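Local coordinates for protein amidohydrolase (Mycoplasma synoviae, PDB 3OVG) that hydrolyses phosphorylated 1,4-lactones such as D-xylono-1,4-lactone 5-phosphate and L-arabino-1,4-lactone 5-phosphate, using two zinc ions per subunit, at residues I59-S64 and Y297-F302; V74-L79 and V127-E132; Y224-V229 and A254-Y259. All blocks are in the same frame, centred on the assembly; numbering follows the deposited sequence.

Contact 1. Residues I59-S64 and Y297-F302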
ATOM      1  N   ILE A  59      30.679  27.668   0.478  1.00 19.70           N
ATOM      2  CA  ILE A  59      31.985  28.323   0.505  1.00 19.44           C
ATOM      3  C   ILE A  59      31.784  29.839   0.685  1.00 21.38           C
ATOM      4  O   ILE A  59      32.426  30.471   1.548  1.00 21.17           O
ATOM      5  CB  ILE A  59      32.825  27.929  -0.751  1.00 18.00           C
ATOM      6  CG1 ILE A  59      33.277  26.466  -0.647  1.00 19.58           C
ATOM      7  CG2 ILE A  59      34.033  28.842  -0.947  1.00 20.09           C
ATOM      8  CD1 ILE A  59      33.728  25.831  -1.967  1.00 19.09           C
ATOM      9  N   ASP A  60      30.848  30.409  -0.070  1.00 20.33           N
ATOM     10  CA  ASP A  60      30.487  31.813   0.106  1.00 22.14           C
ATOM     11  C   ASP A  60      30.304  32.170   1.585  1.00 24.72           C
ATOM     12  O   ASP A  60      30.726  33.239   2.037  1.00 23.71           O
ATOM     13  CB  ASP A  60      29.211  32.135  -0.671  1.00 26.27           C
ATOM     14  CG  ASP A  60      28.689  33.550  -0.387  1.00 30.78           C
ATOM     15  OD1 ASP A  60      27.883  33.697   0.551  1.00 33.12           O
ATOM     16  OD2 ASP A  60      29.085  34.513  -1.088  1.00 31.94           O
ATOM     17  N   ARG A  61      29.697  31.272   2.357  1.00 22.71           N
ATOM     18  CA  ARG A  61      29.417  31.592   3.766  1.00 24.08           C
ATOM     19  C   ARG A  61      30.615  31.291   4.643  1.00 24.10           C
ATOM     20  O   ARG A  61      30.575  31.543   5.839  1.00 22.69           O
ATOM     21  CB  ARG A  61      28.202  30.805   4.302  1.00 22.25           C
ATOM     22  CG  ARG A  61      26.878  31.069   3.585  1.00 24.87           C
ATOM     23  CD  ARG A  61      26.406  32.506   3.739  1.00 26.23           C
ATOM     24  NE  ARG A  61      25.017  32.645   3.313  1.00 22.50           N
ATOM     25  CZ  ARG A  61      24.605  32.523   2.050  1.00 28.79           C
ATOM     26  NH1 ARG A  61      25.480  32.251   1.087  1.00 28.89           N
ATOM     27  NH2 ARG A  61      23.321  32.666   1.743  1.00 24.63           N
ATOM     28  N   GLY A  62      31.670  30.716   4.060  1.00 23.01           N
ATOM     29  CA  GLY A  62      32.884  30.419   4.822  1.00 23.28           C
ATOM     30  C   GLY A  62      33.240  28.941   4.959  1.00 20.05           C
ATOM     31  O   GLY A  62      34.222  28.597   5.561  1.00 20.99           O
ATOM     32  N   GLY A  63      32.453  28.053   4.382  1.00 20.75           N
ATOM     33  CA  GLY A  63      32.760  26.649   4.518  1.00 19.68           C
ATOM     34  C   GLY A  63      33.911  26.302   3.595  1.00 19.76           C
ATOM     35  O   GLY A  63      34.155  27.021   2.623  1.00 17.26           O
ATOM     36  N   SER A  64      34.605  25.205   3.897  1.00 18.81           N
ATOM     37  CA  SER A  64      35.631  24.648   3.001  1.00 19.45           C
ATOM     38  C   SER A  64      35.393  23.178   2.683  1.00 19.38           C
ATOM     39  O   SER A  64      35.468  22.753   1.532  1.00 19.12           O
ATOM     40  CB  SER A  64      37.035  24.751   3.638  1.00 20.18           C
ATOM     41  OG  SER A  64      37.519  26.082   3.673  1.00 22.14           O
ATOM     42  N   TYR A 297      21.684  27.609   4.964  1.00 20.69           N
ATOM     43  CA  TYR A 297      20.853  27.652   6.177  1.00 20.44           C
ATOM     44  C   TYR A 297      21.678  27.461   7.455  1.00 20.17           C
ATOM     45  O   TYR A 297      21.358  28.056   8.506  1.00 17.36           O
ATOM     46  CB  TYR A 297      19.779  26.569   6.120  1.00 18.51           C
ATOM     47  CG  TYR A 297      18.720  26.608   7.236  1.00 21.24           C
ATOM     48  CD1 TYR A 297      18.843  25.792   8.346  1.00 19.40           C
ATOM     49  CD2 TYR A 297      17.574  27.417   7.139  1.00 17.82           C
ATOM     50  CE1 TYR A 297      17.879  25.787   9.352  1.00 19.25           C
ATOM     51  CE2 TYR A 297      16.604  27.425   8.144  1.00 20.17           C
ATOM     52  CZ  TYR A 297      16.779  26.606   9.258  1.00 19.49           C
ATOM     53  OH  TYR A 297      15.861  26.550  10.276  1.00 19.40           O
ATOM     54  N   LEU A 298      22.729  26.633   7.370  1.00 18.64           N
ATOM     55  CA  LEU A 298      23.591  26.397   8.521  1.00 17.31           C
ATOM     56  C   LEU A 298      24.070  27.740   9.089  1.00 20.55           C
ATOM     57  O   LEU A 298      23.957  27.995  10.284  1.00 20.32           O
ATOM     58  CB  LEU A 298      24.789  25.504   8.156  1.00 19.69           C
ATOM     59  CG  LEU A 298      25.792  25.345   9.308  1.00 21.02           C
ATOM     60  CD1 LEU A 298      25.114  24.645  10.471  1.00 20.67           C
ATOM     61  CD2 LEU A 298      27.050  24.598   8.906  1.00 21.50           C
ATOM     62  N   PHE A 299      24.559  28.599   8.197  1.00 21.26           N
ATOM     63  CA  PHE A 299      25.184  29.867   8.544  1.00 20.16           C
ATOM     64  C   PHE A 299      24.149  30.974   8.735  1.00 21.24           C
ATOM     65  O   PHE A 299      24.256  31.769   9.663  1.00 19.67           O
ATOM     66  CB  PHE A 299      26.160  30.259   7.436  1.00 20.68           C
ATOM     67  CG  PHE A 299      27.256  29.255   7.220  1.00 21.71           C
ATOM     68  CD1 PHE A 299      28.403  29.287   7.998  1.00 22.00           C
ATOM     69  CD2 PHE A 299      27.127  28.254   6.275  1.00 19.42           C
ATOM     70  CE1 PHE A 299      29.405  28.383   7.792  1.00 23.08           C
ATOM     71  CE2 PHE A 299      28.140  27.336   6.087  1.00 22.23           C
ATOM     72  CZ  PHE A 299      29.266  27.398   6.847  1.00 21.53           C
ATOM     73  N   ASP A 300      23.149  31.007   7.861  1.00 18.71           N
ATOM     74  CA  ASP A 300      22.157  32.079   7.880  1.00 21.37           C
ATOM     75  C   ASP A 300      21.178  32.002   9.051  1.00 21.08           C
ATOM     76  O   ASP A 300      20.639  33.014   9.473  1.00 22.67           O
ATOM     77  CB  ASP A 300      21.337  32.041   6.598  1.00 20.83           C
ATOM     78  CG  ASP A 300      22.147  32.380   5.372  1.00 24.04           C
ATOM     79  OD1 ASP A 300      23.290  32.887   5.513  1.00 21.47           O
ATOM     80  OD2 ASP A 300      21.626  32.129   4.258  1.00 24.57           O
ATOM     81  N   ARG A 301      20.950  30.798   9.574  1.00 18.38           N
ATOM     82  CA  ARG A 301      19.839  30.560  10.520  1.00 20.26           C
ATOM     83  C   ARG A 301      20.284  29.721  11.714  1.00 20.36           C
ATOM     84  O   ARG A 301      20.062  30.086  12.865  1.00 18.89           O
ATOM     85  CB  ARG A 301      18.661  29.843   9.811  1.00 21.13           C
ATOM     86  CG  ARG A 301      17.943  30.702   8.744  1.00 20.13           C
ATOM     87  CD  ARG A 301      16.909  31.617   9.399  1.00 21.17           C
ATOM     88  NE  ARG A 301      15.708  30.867   9.785  1.00 21.66           N
ATOM     89  CZ  ARG A 301      14.702  30.632   8.942  1.00 23.20           C
ATOM     90  NH1 ARG A 301      14.741  31.116   7.696  1.00 22.86           N
ATOM     91  NH2 ARG A 301      13.650  29.942   9.334  1.00 24.68           N
ATOM     92  N   PHE A 302      20.934  28.593  11.462  1.00 19.08           N
ATOM     93  CA  PHE A 302      21.174  27.720  12.598  1.00 17.81           C
ATOM     94  C   PHE A 302      22.290  28.206  13.536  1.00 17.50           C
ATOM     95  O   PHE A 302      22.119  28.162  14.728  1.00 19.38           O
ATOM     96  CB  PHE A 302      21.359  26.255  12.218  1.00 18.10           C
ATOM     97  CG  PHE A 302      21.338  25.343  13.410  1.00 17.84           C
ATOM     98  CD1 PHE A 302      20.143  25.060  14.043  1.00 15.77           C
ATOM     99  CD2 PHE A 302      22.516  24.791  13.905  1.00 15.95           C
ATOM    100  CE1 PHE A 302      20.116  24.224  15.146  1.00 16.75           C
ATOM    101  CE2 PHE A 302      22.504  23.970  15.014  1.00 16.12           C
ATOM    102  CZ  PHE A 302      21.300  23.678  15.636  1.00 16.11           C
TER
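Arg61 grips Asp300 side-on, with two nitrogens each bonded to its own carboxylate oxygen. Arg61 NE donates to Asp300 OD1 at 2.8 Å, and the bond is nearly straight at 166°. This oxygen lies close to the guanidinium plane. Arg61 NH2 reaches Asp300 OD2 at 3.1 Å, on the syn lone pair of that oxygen, but OD2 is tilted out of the guanidinium plane. The two flat groups are turned 33° from each other, and the double grip limits rotation of both. Arg61 NH1 turns the other way to Asp60 OD1, 2.9 Å off, in a salt bridge whose hydrogen bond is weak. Arg61 therefore stands between two acids, and its positive charge probably offsets both.

The same arginine also packs through its aliphatic part. Arg61 CB sits over one face of the Phe299 ring, 3.7 Å from the ring centroid, in a CH-pi contact. It is displaced toward the CG-CD2 side and comes within 3.4 Å of Phe299 CD2. A bend at chi2 (-64°) turns the Arg61 chain as it leaves the ring for Asp300. Leu298 CD2 lies over the opposite face of the Phe299 ring. Farther along, Phe299 CZ meets the backbone at Gly63 N, 4.1 Å away.

Gly62 has positive phi and ends the helix before it with a Schellman motif. Its N bonds back to Ile59 O. The chain then turns through Gly63 toward strand 63-68, and Ser64 has backbone bonds to Ile22 and Asn94. On the other segment, Arg301 pairs with Glu197 of the second subunit. Contact 1 thus joins a Schellman-capped helix-to-strand turn to helix 296-309, in a phosphotriesterase-family TIM barrel.

Contact 2. Residues V74-L79 and V127-E132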
ATOM      1  N   VAL A  74      25.427   2.122  -1.561  1.00 16.12           N
ATOM      2  CA  VAL A  74      24.217   2.900  -1.338  1.00 17.13           C
ATOM      3  C   VAL A  74      24.375   4.323  -1.908  1.00 17.92           C
ATOM      4  O   VAL A  74      24.691   5.257  -1.199  1.00 18.23           O
ATOM      5  CB  VAL A  74      23.817   2.854   0.147  1.00 18.04           C
ATOM      6  CG1 VAL A  74      22.524   3.636   0.407  1.00 20.77           C
ATOM      7  CG2 VAL A  74      23.607   1.406   0.554  1.00 17.38           C
ATOM      8  N   GLY A  75      24.223   4.448  -3.222  1.00 17.94           N
ATOM      9  CA  GLY A  75      24.176   5.750  -3.867  1.00 20.32           C
ATOM     10  C   GLY A  75      25.453   6.449  -4.307  1.00 17.85           C
ATOM     11  O   GLY A  75      25.375   7.438  -5.049  1.00 19.95           O
ATOM     12  N   ARG A  76      26.612   5.928  -3.900  1.00 16.90           N
ATOM     13  CA  ARG A  76      27.889   6.606  -4.110  1.00 15.48           C
ATOM     14  C   ARG A  76      28.194   6.692  -5.579  1.00 19.26           C
ATOM     15  O   ARG A  76      28.037   5.705  -6.329  1.00 18.68           O
ATOM     16  CB  ARG A  76      29.028   5.880  -3.387  1.00 15.37           C
ATOM     17  CG  ARG A  76      30.297   6.711  -3.260  1.00 15.87           C
ATOM     18  CD  ARG A  76      31.476   5.932  -2.606  1.00 16.49           C
ATOM     19  NE  ARG A  76      32.021   4.922  -3.531  1.00 14.85           N
ATOM     20  CZ  ARG A  76      33.025   4.086  -3.263  1.00 16.65           C
ATOM     21  NH1 ARG A  76      33.615   4.087  -2.056  1.00 13.24           N
ATOM     22  NH2 ARG A  76      33.413   3.207  -4.221  1.00 14.28           N
ATOM     23  N   ASP A  77      28.662   7.864  -5.990  1.00 18.61           N
ATOM     24  CA  ASP A  77      29.007   8.105  -7.389  1.00 18.21           C
ATOM     25  C   ASP A  77      30.376   8.793  -7.410  1.00 18.12           C
ATOM     26  O   ASP A  77      30.491  10.002  -7.196  1.00 16.24           O
ATOM     27  CB  ASP A  77      27.911   8.937  -8.075  1.00 19.36           C
ATOM     28  CG  ASP A  77      28.145   9.109  -9.582  1.00 20.61           C
ATOM     29  OD1 ASP A  77      29.314   9.071 -10.018  1.00 19.55           O
ATOM     30  OD2 ASP A  77      27.158   9.317 -10.325  1.00 21.03           O
ATOM     31  N   VAL A  78      31.414   8.001  -7.654  1.00 16.27           N
ATOM     32  CA  VAL A  78      32.786   8.507  -7.673  1.00 15.93           C
ATOM     33  C   VAL A  78      33.013   9.539  -8.773  1.00 15.27           C
ATOM     34  O   VAL A  78      33.615  10.581  -8.553  1.00 16.70           O
ATOM     35  CB  VAL A  78      33.810   7.329  -7.871  1.00 14.78           C
ATOM     36  CG1 VAL A  78      35.210   7.847  -8.144  1.00 17.19           C
ATOM     37  CG2 VAL A  78      33.802   6.433  -6.691  1.00 15.97           C
ATOM     38  N   LEU A  79      32.587   9.223  -9.986  1.00 18.62           N
ATOM     39  CA  LEU A  79      32.845  10.118 -11.113  1.00 18.04           C
ATOM     40  C   LEU A  79      32.151  11.460 -10.957  1.00 17.25           C
ATOM     41  O   LEU A  79      32.750  12.510 -11.132  1.00 18.64           O
ATOM     42  CB  LEU A  79      32.411   9.461 -12.426  1.00 18.22           C
ATOM     43  CG  LEU A  79      33.234   8.194 -12.682  1.00 20.46           C
ATOM     44  CD1 LEU A  79      32.724   7.447 -13.918  1.00 25.51           C
ATOM     45  CD2 LEU A  79      34.647   8.584 -12.880  1.00 20.82           C
ATOM     46  N   VAL A 127      40.020  -1.408   2.880  1.00 16.59           N
ATOM     47  CA  VAL A 127      41.397  -0.890   2.858  1.00 19.07           C
ATOM     48  C   VAL A 127      41.857  -0.437   1.461  1.00 16.47           C
ATOM     49  O   VAL A 127      42.446   0.632   1.327  1.00 19.58           O
ATOM     50  CB  VAL A 127      42.432  -1.890   3.400  1.00 16.68           C
ATOM     51  CG1 VAL A 127      43.824  -1.248   3.373  1.00 19.43           C
ATOM     52  CG2 VAL A 127      42.096  -2.289   4.830  1.00 17.12           C
ATOM     53  N   ALA A 128      41.579  -1.238   0.433  1.00 16.87           N
ATOM     54  CA  ALA A 128      41.940  -0.884  -0.942  1.00 16.05           C
ATOM     55  C   ALA A 128      41.346   0.468  -1.318  1.00 17.38           C
ATOM     56  O   ALA A 128      41.971   1.261  -2.021  1.00 18.72           O
ATOM     57  CB  ALA A 128      41.454  -1.976  -1.934  1.00 16.78           C
ATOM     58  N   GLU A 129      40.125   0.747  -0.865  1.00 16.01           N
ATOM     59  CA  GLU A 129      39.509   2.022  -1.231  1.00 16.65           C
ATOM     60  C   GLU A 129      40.201   3.202  -0.548  1.00 15.53           C
ATOM     61  O   GLU A 129      40.320   4.267  -1.134  1.00 15.80           O
ATOM     62  CB  GLU A 129      38.012   2.038  -0.929  1.00 15.75           C
ATOM     63  CG  GLU A 129      37.210   1.085  -1.809  1.00 16.20           C
ATOM     64  CD  GLU A 129      35.845   1.648  -2.198  1.00 16.67           C
ATOM     65  OE1 GLU A 129      35.010   1.987  -1.299  1.00 15.68           O
ATOM     66  OE2 GLU A 129      35.623   1.747  -3.416  1.00 16.33           O
ATOM     67  N   ILE A 130      40.622   3.007   0.694  1.00 17.20           N
ATOM     68  CA  ILE A 130      41.366   4.024   1.452  1.00 17.84           C
ATOM     69  C   ILE A 130      42.808   4.218   0.885  1.00 17.88           C
ATOM     70  O   ILE A 130      43.299   5.339   0.772  1.00 18.94           O
ATOM     71  CB  ILE A 130      41.443   3.627   2.952  1.00 17.52           C
ATOM     72  CG1 ILE A 130      40.049   3.540   3.601  1.00 17.84           C
ATOM     73  CG2 ILE A 130      42.286   4.605   3.732  1.00 19.33           C
ATOM     74  CD1 ILE A 130      39.360   4.918   3.808  1.00 15.76           C
ATOM     75  N   GLU A 131      43.469   3.119   0.504  1.00 18.31           N
ATOM     76  CA  GLU A 131      44.898   3.152   0.176  1.00 18.99           C
ATOM     77  C   GLU A 131      45.268   3.021  -1.309  1.00 20.26           C
ATOM     78  O   GLU A 131      46.346   3.451  -1.708  1.00 21.36           O
ATOM     79  CB  GLU A 131      45.700   2.136   1.040  1.00 21.57           C
ATOM     80  CG  GLU A 131      45.572   2.432   2.549  1.00 23.11           C
ATOM     81  CD  GLU A 131      46.509   1.622   3.431  1.00 25.18           C
ATOM     82  OE1 GLU A 131      46.839   0.444   3.093  1.00 22.82           O
ATOM     83  OE2 GLU A 131      46.872   2.174   4.497  1.00 21.94           O
ATOM     84  N   GLU A 132      44.407   2.446  -2.131  1.00 17.77           N
ATOM     85  CA  GLU A 132      44.712   2.380  -3.545  1.00 19.96           C
ATOM     86  C   GLU A 132      43.822   3.309  -4.367  1.00 19.32           C
ATOM     87  O   GLU A 132      44.309   4.135  -5.139  1.00 19.19           O
ATOM     88  CB  GLU A 132      44.593   0.942  -4.035  1.00 19.68           C
ATOM     89  CG  GLU A 132      45.650   0.029  -3.425  1.00 21.70           C
ATOM     90  CD  GLU A 132      45.408  -1.416  -3.794  1.00 26.01           C
ATOM     91  OE1 GLU A 132      45.247  -1.687  -4.999  1.00 27.04           O
ATOM     92  OE2 GLU A 132      45.359  -2.270  -2.888  1.00 28.42           O
TER
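Arg76 and Glu129 meet from a loop and a helix: Arg76 lies just before helix 78-88, which Asp77 N-caps, while Glu129 lies within helix 119-131. Their side chains approach from opposite directions and bridge the two backbones.

The guanidinium takes the carboxylate end-on, through NH1 and NH2. Arg76 NH1 donates to Glu129 OE1 at 2.6 Å, at an angle of 153°. The NH1 nitrogen meets this oxygen on its syn side, but well out of the carboxylate plane. Arg76 NH2 donates to Glu129 OE2 at 2.8 Å, and this bond is straighter, at 165°. It uses the syn lone pair of OE2 and lies in the guanidinium plane. The two flat groups are close to coplanar. The Arg76 chain runs extended through CG and CD and bends only at chi3 (72°), which turns the guanidinium edge to Glu129.

Both side chains are buried, and further bonds hold the pair in place. Arg76 NH1 also donates to Ser98 O. Glu129 OE1 accepts from Thr99 OG1, and Glu129 OE2 accepts from Asp135 N. Each carboxylate oxygen thus has a second donor besides the arginine. Opposite charges in the interior probably compensate each other here.

The side chain of Arg76 is about 8 Å from that of the zinc ligand His28 and about 11 Å from a bound zinc ion. This is a buried, bidentate arginine-glutamate salt bridge in a TIM-barrel protein of the phosphotriesterase family, tying the loop before helix 78-88 to helix 119-131 near the binuclear zinc site.

Contact 3. Residues Y224-V229 and A254-Y259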
ATOM      1  N   TYR A 224      20.952  13.740  28.425  1.00 16.83           N
ATOM      2  CA  TYR A 224      21.623  12.887  29.397  1.00 18.34           C
ATOM      3  C   TYR A 224      22.344  11.776  28.662  1.00 15.67           C
ATOM      4  O   TYR A 224      23.477  11.439  28.976  1.00 13.29           O
ATOM      5  CB  TYR A 224      20.609  12.313  30.418  1.00 16.80           C
ATOM      6  CG  TYR A 224      19.848  13.400  31.152  1.00 17.93           C
ATOM      7  CD1 TYR A 224      20.482  14.194  32.100  1.00 21.90           C
ATOM      8  CD2 TYR A 224      18.521  13.662  30.864  1.00 19.91           C
ATOM      9  CE1 TYR A 224      19.786  15.227  32.782  1.00 21.97           C
ATOM     10  CE2 TYR A 224      17.810  14.664  31.534  1.00 20.87           C
ATOM     11  CZ  TYR A 224      18.455  15.442  32.481  1.00 21.73           C
ATOM     12  OH  TYR A 224      17.757  16.421  33.134  1.00 24.54           O
ATOM     13  N   TYR A 225      21.654  11.213  27.684  1.00 17.02           N
ATOM     14  CA  TYR A 225      22.224  10.184  26.828  1.00 17.57           C
ATOM     15  C   TYR A 225      23.426  10.740  26.056  1.00 16.11           C
ATOM     16  O   TYR A 225      24.434  10.069  25.947  1.00 16.50           O
ATOM     17  CB  TYR A 225      21.143   9.645  25.869  1.00 17.63           C
ATOM     18  CG  TYR A 225      21.576   8.436  25.024  1.00 18.35           C
ATOM     19  CD1 TYR A 225      22.038   7.271  25.632  1.00 14.18           C
ATOM     20  CD2 TYR A 225      21.494   8.468  23.626  1.00 15.76           C
ATOM     21  CE1 TYR A 225      22.439   6.164  24.872  1.00 18.46           C
ATOM     22  CE2 TYR A 225      21.890   7.382  22.855  1.00 15.72           C
ATOM     23  CZ  TYR A 225      22.352   6.223  23.482  1.00 20.17           C
ATOM     24  OH  TYR A 225      22.716   5.126  22.720  1.00 17.24           O
ATOM     25  N   TYR A 226      23.313  11.961  25.517  1.00 15.48           N
ATOM     26  CA  TYR A 226      24.390  12.567  24.740  1.00 16.33           C
ATOM     27  C   TYR A 226      25.639  12.626  25.624  1.00 17.25           C
ATOM     28  O   TYR A 226      26.762  12.251  25.244  1.00 14.65           O
ATOM     29  CB  TYR A 226      24.046  14.020  24.326  1.00 12.43           C
ATOM     30  CG  TYR A 226      22.961  14.176  23.296  1.00 14.26           C
ATOM     31  CD1 TYR A 226      22.446  13.081  22.610  1.00 15.02           C
ATOM     32  CD2 TYR A 226      22.477  15.447  22.968  1.00 15.78           C
ATOM     33  CE1 TYR A 226      21.445  13.253  21.652  1.00 14.28           C
ATOM     34  CE2 TYR A 226      21.485  15.619  22.024  1.00 15.59           C
ATOM     35  CZ  TYR A 226      20.980  14.530  21.364  1.00 15.65           C
ATOM     36  OH  TYR A 226      20.006  14.722  20.408  1.00 15.86           O
ATOM     37  N   GLU A 227      25.397  13.104  26.831  1.00 15.12           N
ATOM     38  CA  GLU A 227      26.447  13.332  27.780  1.00 18.30           C
ATOM     39  C   GLU A 227      27.102  12.006  28.203  1.00 16.47           C
ATOM     40  O   GLU A 227      28.341  11.914  28.285  1.00 15.65           O
ATOM     41  CB  GLU A 227      25.865  14.097  28.986  1.00 16.91           C
ATOM     42  CG  GLU A 227      26.829  14.222  30.112  1.00 20.00           C
ATOM     43  CD  GLU A 227      26.206  15.007  31.279  1.00 20.54           C
ATOM     44  OE1 GLU A 227      24.959  14.967  31.424  1.00 18.33           O
ATOM     45  OE2 GLU A 227      26.976  15.636  32.028  1.00 21.21           O
ATOM     46  N   LYS A 228      26.258  10.998  28.441  1.00 17.35           N
ATOM     47  CA  LYS A 228      26.692   9.655  28.818  1.00 16.81           C
ATOM     48  C   LYS A 228      27.624   9.065  27.760  1.00 16.82           C
ATOM     49  O   LYS A 228      28.685   8.487  28.081  1.00 17.31           O
ATOM     50  CB  LYS A 228      25.485   8.716  28.990  1.00 16.02           C
ATOM     51  CG  LYS A 228      25.849   7.288  29.517  1.00 15.80           C
ATOM     52  CD  LYS A 228      24.600   6.378  29.571  1.00 17.45           C
ATOM     53  CE  LYS A 228      24.833   5.030  30.258  1.00 15.81           C
ATOM     54  NZ  LYS A 228      25.461   5.173  31.616  1.00 18.39           N
ATOM     55  N   VAL A 229      27.214   9.190  26.505  1.00 15.12           N
ATOM     56  CA  VAL A 229      27.970   8.587  25.405  1.00 15.52           C
ATOM     57  C   VAL A 229      29.342   9.228  25.311  1.00 17.27           C
ATOM     58  O   VAL A 229      30.358   8.543  25.306  1.00 18.73           O
ATOM     59  CB  VAL A 229      27.265   8.750  24.059  1.00 15.35           C
ATOM     60  CG1 VAL A 229      28.179   8.285  22.934  1.00 16.54           C
ATOM     61  CG2 VAL A 229      25.948   7.973  24.066  1.00 15.39           C
ATOM     62  N   ALA A 254      19.558  23.069  19.298  1.00 18.51           N
ATOM     63  CA  ALA A 254      20.312  24.198  19.850  1.00 19.65           C
ATOM     64  C   ALA A 254      20.453  24.092  21.376  1.00 18.82           C
ATOM     65  O   ALA A 254      21.560  24.137  21.914  1.00 19.79           O
ATOM     66  CB  ALA A 254      19.648  25.530  19.461  1.00 20.07           C
ATOM     67  N   GLU A 255      19.342  23.933  22.079  1.00 17.47           N
ATOM     68  CA  GLU A 255      19.433  23.847  23.530  1.00 19.96           C
ATOM     69  C   GLU A 255      20.165  22.575  23.991  1.00 18.25           C
ATOM     70  O   GLU A 255      20.864  22.583  24.996  1.00 16.78           O
ATOM     71  CB  GLU A 255      18.053  24.015  24.188  1.00 19.53           C
ATOM     72  CG  GLU A 255      17.389  25.364  23.830  1.00 23.57           C
ATOM     73  CD  GLU A 255      16.038  25.554  24.499  1.00 32.40           C
ATOM     74  OE1 GLU A 255      15.500  24.553  24.995  1.00 35.29           O
ATOM     75  OE2 GLU A 255      15.516  26.704  24.547  1.00 34.97           O
ATOM     76  N   ASN A 256      20.040  21.479  23.256  1.00 17.14           N
ATOM     77  CA  ASN A 256      20.788  20.296  23.683  1.00 17.39           C
ATOM     78  C   ASN A 256      22.317  20.469  23.515  1.00 17.24           C
ATOM     79  O   ASN A 256      23.142  20.060  24.381  1.00 18.90           O
ATOM     80  CB  ASN A 256      20.209  19.026  23.035  1.00 18.99           C
ATOM     81  CG  ASN A 256      18.950  18.541  23.750  1.00 18.86           C
ATOM     82  OD1 ASN A 256      18.738  18.871  24.912  1.00 17.53           O
ATOM     83  ND2 ASN A 256      18.128  17.744  23.067  1.00 16.26           N
ATOM     84  N   ILE A 257      22.698  21.150  22.445  1.00 16.89           N
ATOM     85  CA  ILE A 257      24.101  21.450  22.195  1.00 17.88           C
ATOM     86  C   ILE A 257      24.642  22.398  23.288  1.00 18.60           C
ATOM     87  O   ILE A 257      25.750  22.205  23.806  1.00 17.10           O
ATOM     88  CB  ILE A 257      24.280  22.008  20.767  1.00 17.85           C
ATOM     89  CG1 ILE A 257      24.307  20.862  19.749  1.00 17.67           C
ATOM     90  CG2 ILE A 257      25.570  22.808  20.608  1.00 19.04           C
ATOM     91  CD1 ILE A 257      24.375  21.392  18.364  1.00 15.60           C
ATOM     92  N   LYS A 258      23.838  23.395  23.648  1.00 18.28           N
ATOM     93  CA  LYS A 258      24.169  24.324  24.732  1.00 18.09           C
ATOM     94  C   LYS A 258      24.444  23.551  26.047  1.00 19.22           C
ATOM     95  O   LYS A 258      25.429  23.821  26.754  1.00 19.07           O
ATOM     96  CB  LYS A 258      23.021  25.363  24.877  1.00 21.08           C
ATOM     97  CG  LYS A 258      22.892  26.168  26.238  1.00 23.75           C
ATOM     98  CD  LYS A 258      24.107  26.951  26.579  1.00 21.97           C
ATOM     99  CE  LYS A 258      23.794  28.255  27.415  1.00 22.88           C
ATOM    100  NZ  LYS A 258      23.660  28.048  28.901  1.00 26.07           N
ATOM    101  N   TYR A 259      23.580  22.595  26.373  1.00 17.58           N
ATOM    102  CA  TYR A 259      23.775  21.770  27.562  1.00 17.63           C
ATOM    103  C   TYR A 259      25.152  21.086  27.503  1.00 20.29           C
ATOM    104  O   TYR A 259      25.944  21.159  28.454  1.00 18.08           O
ATOM    105  CB  TYR A 259      22.628  20.754  27.725  1.00 17.56           C
ATOM    106  CG  TYR A 259      22.842  19.728  28.829  1.00 17.77           C
ATOM    107  CD1 TYR A 259      22.502  20.019  30.165  1.00 18.51           C
ATOM    108  CD2 TYR A 259      23.397  18.484  28.554  1.00 18.15           C
ATOM    109  CE1 TYR A 259      22.706  19.081  31.190  1.00 18.46           C
ATOM    110  CE2 TYR A 259      23.615  17.530  29.594  1.00 18.80           C
ATOM    111  CZ  TYR A 259      23.267  17.846  30.894  1.00 19.16           C
ATOM    112  OH  TYR A 259      23.474  16.932  31.913  1.00 20.25           O
TER
HETATM  113  O   HOH W   1      18.752  17.297  20.488  1.00 15.37           O
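Tyr259 OH donates to Glu227 OE1 at 2.5 Å, a short bond between two neighbouring helices. The hydroxyl approaches from above the carboxylate plane, and OE1 lies at the edge of the tyrosine ring. Carboxylate and ring stand 83° apart. The Glu227 chain is extended, with CG anti to the backbone N (chi1 172°), and this carries the carboxylate across to the tyrosine. Glu227 OE2 forms a salt bridge with Lys231.

A water makes a second link. It donates to Tyr226 OH at 2.9 Å and accepts from Asn256 ND2 at 2.7 Å. Tyr226 OH also bonds to Leu217 O. Beside this bridge, Asn256 CB touches the edge of the Tyr226 ring at CE2, 3.8 Å away.

The axes of segments 224-229 and 254-259 pass 10.3 Å apart and cross at -41°. Tyr224 CD1 lies 4.1 Å from Tyr259 OH, while Tyr224 OH bonds to Glu255 of the third subunit. Helices 223-233 and 250-262 are thus joined mainly by polar ends, with a smaller touch of Asn256 on the Tyr226 ring. The short phenol-carboxylate bond is consistent with a strong polar tie, and Lys231 probably helps to stabilise the charge of Glu227.

All three contacts lie within one phosphotriesterase-family TIM barrel. Along the chain, contact 2 closes before contact 3 opens, and both fall between the two segments of contact 1. Contact 1 thus brings an early helix-to-strand turn against a late helix, as expected where a TIM barrel closes on itself. It touches contact 3, where Phe302 CZ packs 4.1 Å from Ala254 N, although their centres are 23 Å apart. Strand 63-68 of contact 1 is followed by helix 78-88 of contact 2; the centres of the two contacts are 28 Å apart. Contacts 2 and 3 lie on opposite sides of the chain's centre, 33 Å between centres. Contacts 1 and 3 have neighbours in other subunits, whereas no other chain touches contact 2.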